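Local coordinates for pentatricopeptide repeat-containing protein 10, chloroplastic (Zea mays, PDB 4M59) that binds two specific intergenic RNA regions in the chloroplast and protects the transcripts by acting as a barrier to RNA decay, at residues A[60-63]-A[67-70]; A[283-288]-A[311-316]. The protein carries 4 engineered substitutions. All coordinates share one frame; numbering follows the deposited sequence.

Interaction 1 (A[60-63]-A[67-70]); sequences RWAG and AADA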
loop_
_atom_site.group_PDB
_atom_site.type_symbol
_atom_site.label_atom_id
_atom_site.label_comp_id
_atom_site.label_asym_id
_atom_site.label_seq_id
_atom_site.Cartn_x
_atom_site.Cartn_y
_atom_site.Cartn_z
ATOM N N ARG A 60 -31.943 15.093 24.325
ATOM C CA ARG A 60 -31.225 14.964 25.584
ATOM C C ARG A 60 -31.612 16.098 26.515
ATOM O O ARG A 60 -31.694 15.917 27.729
ATOM C CB ARG A 60 -29.715 14.973 25.344
ATOM C CG ARG A 60 -29.269 14.119 24.169
ATOM C CD ARG A 60 -27.914 13.482 24.430
ATOM N NE ARG A 60 -28.034 12.235 25.175
ATOM C CZ ARG A 60 -27.608 11.057 24.731
ATOM N NH1 ARG A 60 -27.030 10.965 23.542
ATOM N NH2 ARG A 60 -27.760 9.972 25.478
ATOM N N TRP A 61 -31.855 17.272 25.942
ATOM C CA TRP A 61 -32.279 18.408 26.736
ATOM C C TRP A 61 -33.650 18.146 27.274
ATOM O O TRP A 61 -33.846 18.074 28.477
ATOM C CB TRP A 61 -32.327 19.681 25.913
ATOM C CG TRP A 61 -32.738 20.858 26.726
ATOM C CD1 TRP A 61 -31.952 21.575 27.564
ATOM C CD2 TRP A 61 -34.036 21.446 26.795
ATOM N NE1 TRP A 61 -32.673 22.577 28.151
ATOM C CE2 TRP A 61 -33.960 22.518 27.694
ATOM C CE3 TRP A 61 -35.254 21.171 26.186
ATOM C CZ2 TRP A 61 -35.050 23.314 27.989
ATOM C CZ3 TRP A 61 -36.330 21.954 26.489
ATOM C CH2 TRP A 61 -36.226 23.016 27.377
ATOM N N ALA A 62 -34.596 17.999 26.360
ATOM C CA ALA A 62 -35.983 17.753 26.705
ATOM C C ALA A 62 -36.094 16.582 27.651
ATOM O O ALA A 62 -36.809 16.631 28.639
ATOM C CB ALA A 62 -36.785 17.499 25.461
ATOM N N GLY A 63 -35.354 15.532 27.350
ATOM C CA GLY A 63 -35.325 14.375 28.204
ATOM C C GLY A 63 -34.955 14.748 29.614
ATOM O O GLY A 63 -35.545 14.263 30.561
ATOM N N ALA A 67 -39.570 16.194 29.046
ATOM C CA ALA A 67 -40.511 16.627 28.036
ATOM C C ALA A 67 -40.481 15.774 26.781
ATOM O O ALA A 67 -41.202 16.032 25.822
ATOM C CB ALA A 67 -40.248 18.052 27.688
ATOM N N ALA A 68 -39.648 14.748 26.802
ATOM C CA ALA A 68 -39.512 13.859 25.677
ATOM C C ALA A 68 -40.271 12.577 25.937
ATOM O O ALA A 68 -40.051 11.917 26.931
ATOM C CB ALA A 68 -38.065 13.562 25.445
ATOM N N ASP A 69 -41.174 12.236 25.038
ATOM C CA ASP A 69 -41.817 10.944 25.113
ATOM C C ASP A 69 -41.200 9.978 24.122
ATOM O O ASP A 69 -40.390 10.354 23.285
ATOM C CB ASP A 69 -43.335 11.039 24.929
ATOM C CG ASP A 69 -43.739 11.695 23.623
ATOM O OD1 ASP A 69 -42.922 12.422 23.035
ATOM O OD2 ASP A 69 -44.891 11.494 23.184
ATOM N N ALA A 70 -41.596 8.726 24.243
ATOM C CA ALA A 70 -41.086 7.663 23.416
ATOM C C ALA A 70 -41.237 7.976 21.953
ATOM O O ALA A 70 -40.399 7.611 21.155
ATOM C CB ALA A 70 -41.808 6.414 23.733
#

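Interaction 2 (A[283-288]-A[311-316]); sequences FTYNTV and TGFVPN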
loop_
_atom_site.group_PDB
_atom_site.type_symbol
_atom_site.label_atom_id
_atom_site.label_comp_id
_atom_site.label_asym_id
_atom_site.label_seq_id
_atom_site.Cartn_x
_atom_site.Cartn_y
_atom_site.Cartn_z
ATOM N N PHE A 283 -17.248 -10.466 -19.883
ATOM C CA PHE A 283 -17.235 -9.731 -18.645
ATOM C C PHE A 283 -17.145 -10.689 -17.490
ATOM O O PHE A 283 -16.551 -10.395 -16.469
ATOM C CB PHE A 283 -18.472 -8.887 -18.481
ATOM C CG PHE A 283 -18.508 -8.188 -17.181
ATOM C CD1 PHE A 283 -17.420 -7.455 -16.761
ATOM C CD2 PHE A 283 -19.600 -8.288 -16.357
ATOM C CE1 PHE A 283 -17.425 -6.811 -15.549
ATOM C CE2 PHE A 283 -19.616 -7.642 -15.140
ATOM C CZ PHE A 283 -18.526 -6.904 -14.736
ATOM N N THR A 284 -17.659 -11.880 -17.702
ATOM C CA THR A 284 -17.621 -12.900 -16.700
ATOM C C THR A 284 -16.213 -13.272 -16.504
ATOM O O THR A 284 -15.667 -13.224 -15.425
ATOM C CB THR A 284 -18.322 -14.093 -17.190
ATOM O OG1 THR A 284 -19.557 -13.689 -17.773
ATOM C CG2 THR A 284 -18.568 -15.021 -16.063
ATOM N N TYR A 285 -15.588 -13.670 -17.608
ATOM C CA TYR A 285 -14.195 -14.084 -17.613
ATOM C C TYR A 285 -13.300 -13.048 -16.951
ATOM O O TYR A 285 -12.342 -13.401 -16.266
ATOM C CB TYR A 285 -13.720 -14.342 -19.045
ATOM C CG TYR A 285 -14.091 -15.704 -19.577
ATOM C CD1 TYR A 285 -13.960 -16.839 -18.788
ATOM C CD2 TYR A 285 -14.574 -15.860 -20.868
ATOM C CE1 TYR A 285 -14.298 -18.088 -19.269
ATOM C CE2 TYR A 285 -14.916 -17.105 -21.358
ATOM C CZ TYR A 285 -14.774 -18.215 -20.553
ATOM O OH TYR A 285 -15.111 -19.457 -21.034
ATOM N N ASN A 286 -13.606 -11.770 -17.152
ATOM C CA ASN A 286 -12.775 -10.733 -16.588
ATOM C C ASN A 286 -13.020 -10.617 -15.115
ATOM O O ASN A 286 -12.141 -10.264 -14.353
ATOM C CB ASN A 286 -13.054 -9.408 -17.258
ATOM C CG ASN A 286 -12.313 -9.251 -18.544
ATOM O OD1 ASN A 286 -11.098 -9.403 -18.594
ATOM N ND2 ASN A 286 -13.035 -8.957 -19.601
ATOM N N THR A 287 -14.234 -10.932 -14.714
ATOM C CA THR A 287 -14.593 -10.805 -13.329
ATOM C C THR A 287 -13.843 -11.827 -12.506
ATOM O O THR A 287 -13.348 -11.514 -11.437
ATOM C CB THR A 287 -16.099 -10.925 -13.145
ATOM O OG1 THR A 287 -16.728 -9.772 -13.704
ATOM C CG2 THR A 287 -16.439 -10.987 -11.695
ATOM N N VAL A 288 -13.721 -13.035 -13.019
ATOM C CA VAL A 288 -12.997 -14.071 -12.308
ATOM C C VAL A 288 -11.488 -13.908 -12.438
ATOM O O VAL A 288 -10.746 -14.178 -11.507
ATOM C CB VAL A 288 -13.440 -15.464 -12.757
ATOM C CG1 VAL A 288 -13.797 -15.439 -14.207
ATOM C CG2 VAL A 288 -12.375 -16.489 -12.497
ATOM N N THR A 311 -11.356 -21.557 -26.176
ATOM C CA THR A 311 -12.728 -21.955 -25.887
ATOM C C THR A 311 -13.736 -21.193 -26.743
ATOM O O THR A 311 -14.889 -21.606 -26.859
ATOM C CB THR A 311 -13.069 -21.764 -24.398
ATOM O OG1 THR A 311 -12.038 -22.348 -23.591
ATOM C CG2 THR A 311 -14.399 -22.425 -24.069
ATOM N N GLY A 312 -13.304 -20.087 -27.333
ATOM C CA GLY A 312 -14.175 -19.318 -28.203
ATOM C C GLY A 312 -13.983 -17.814 -28.130
ATOM O O GLY A 312 -13.327 -17.222 -28.988
ATOM N N PHE A 313 -14.562 -17.196 -27.107
ATOM C CA PHE A 313 -14.503 -15.746 -26.940
ATOM C C PHE A 313 -13.114 -15.183 -27.223
ATOM O O PHE A 313 -12.110 -15.709 -26.747
ATOM C CB PHE A 313 -14.948 -15.346 -25.530
ATOM C CG PHE A 313 -16.286 -15.904 -25.138
ATOM C CD1 PHE A 313 -17.290 -16.065 -26.075
ATOM C CD2 PHE A 313 -16.536 -16.273 -23.825
ATOM C CE1 PHE A 313 -18.519 -16.581 -25.716
ATOM C CE2 PHE A 313 -17.763 -16.788 -23.459
ATOM C CZ PHE A 313 -18.757 -16.942 -24.404
ATOM N N VAL A 314 -13.071 -14.106 -27.999
ATOM C CA VAL A 314 -11.816 -13.437 -28.323
ATOM C C VAL A 314 -11.715 -12.132 -27.547
ATOM O O VAL A 314 -12.596 -11.270 -27.659
ATOM C CB VAL A 314 -11.702 -13.138 -29.828
ATOM C CG1 VAL A 314 -10.243 -13.010 -30.231
ATOM C CG2 VAL A 314 -12.388 -14.226 -30.642
ATOM N N PRO A 315 -10.657 -11.969 -26.759
ATOM C CA PRO A 315 -10.503 -10.765 -25.930
ATOM C C PRO A 315 -10.115 -9.525 -26.739
ATOM O O PRO A 315 -9.377 -9.642 -27.717
ATOM C CB PRO A 315 -9.371 -11.144 -24.976
ATOM C CG PRO A 315 -8.568 -12.146 -25.730
ATOM C CD PRO A 315 -9.557 -12.926 -26.551
ATOM N N ASN A 316 -10.603 -8.353 -26.331
ATOM C CA ASN A 316 -10.249 -7.110 -27.000
ATOM C C ASN A 316 -9.092 -6.404 -26.301
ATOM O O ASN A 316 -8.306 -7.040 -25.600
ATOM C CB ASN A 316 -11.461 -6.180 -27.081
ATOM C CG ASN A 316 -12.227 -6.112 -25.779
ATOM O OD1 ASN A 316 -11.862 -6.755 -24.795
ATOM N ND2 ASN A 316 -13.294 -5.324 -25.763
#

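Interaction 1 (A[60-63]-A[67-70])
The loop after helix 52-65 turns back on the helix's last turn, where Ala-67 meets Ala-62 and closes this helix end. The backbone N of Ala-67 gives its hydrogen to the O of Ala-62 over 2.8 Å. The N-H points at the oxygen almost perfectly, at 179°. It arrives from above the carbonyl plane, 47° out of it. Donor and acceptor are five residues apart, one more than in an alpha-helical bond. This wider 6→1 bond is consistent with a Schellman-type helix ending. The methyl pair across it fits the same reading, with Ala-62 CB 4.2 Å from Ala-67 CB. The CB of Ala-67 also lies 3.8 Å from the Ala-62 O.

Ala-68 comes next and turns its methyl toward the helix. Its CB sits 4.1 Å from Ala-62 CB and 3.9 Å from Gly-63 N. It also meets Gly-63 CA at 4.0 Å. Ala-62 therefore touches two methyls at once, and both it and Ala-68 are buried. The side chains that touch here are single methyl groups, which lets loop and helix lie close; the CA atoms of Ala-62 and Ala-67 are 4.9 Å apart.

Asp-69 then takes the N-cap position of helix 70-82, so this short turn links two helices. Trp-61 packs on Arg-31 and Leu-34 of helix 31-35, where Ala-67 meets Leu-35. Arg-60 leads to helix 86-95, through a salt bridge to Glu-95 and packing on Ala-91 and Leu-92.

Interaction 2 (A[283-288]-A[311-316])
Within one predicted PPR repeat, the first helix meets the loop that leaves the second: Tyr-285 of helix 282-295 lies against Phe-313, beyond helix 298-310. The two rings touch rim to rim, and neither covers the face of the other. Their centroids are 5.7 Å apart and the planes are inclined at 61°. The CD2-CE2 edge of the tyrosine ring meets the CD2-CE2 edge of the phenylalanine ring. The modelled approach of these rims is too close to be reliable, so the fine fit is doubtful. Tyr-285 has its CG beside the backbone N and anti to the carbonyl carbon (chi1 -82°), which sends the ring toward the loop. Its OH lies 4.3 Å from Thr-311 CG2, a looser contact. The hydroxyl of Thr-311 bonds back to Gln-307 O in helix 298-310. Past that helix Gly-312 has positive phi, at angles where a side chain would press on the carbonyl O of the residue before.

Tyr-285 also packs on Leu-304 and Met-308 of helix 298-310. With an alanine in place of Tyr-285, Phe-313, Leu-304 and Met-308 would probably lose their aromatic partner and a gap would open between helix and loop. Tyr-285 thus packs within the two-helix hairpin that forms the PPR repeat, where the first helix lies against the second.

In the fold
Interactions 1 and 2 are separate parts of one helical repeat chain. Their centres are 60 Å apart and their nearest atoms about 43 Å, so they do not touch. Both place a loop against a helix. In interaction 1 the loop turns straight back on the helix it leaves; in interaction 2 it returns to a helix one helix earlier. Neither contact reaches the bound RNA. The nearest atom of interaction 1 is about 14 Å from the bound RNA. The nearest atom of interaction 2 is about 10 Å from the bound RNA. Interaction 2 also borders the homodimer interface, where Asn-286 ND2 bonds to Gln-593 O of the second subunit. Interaction 1 touches no other subunit.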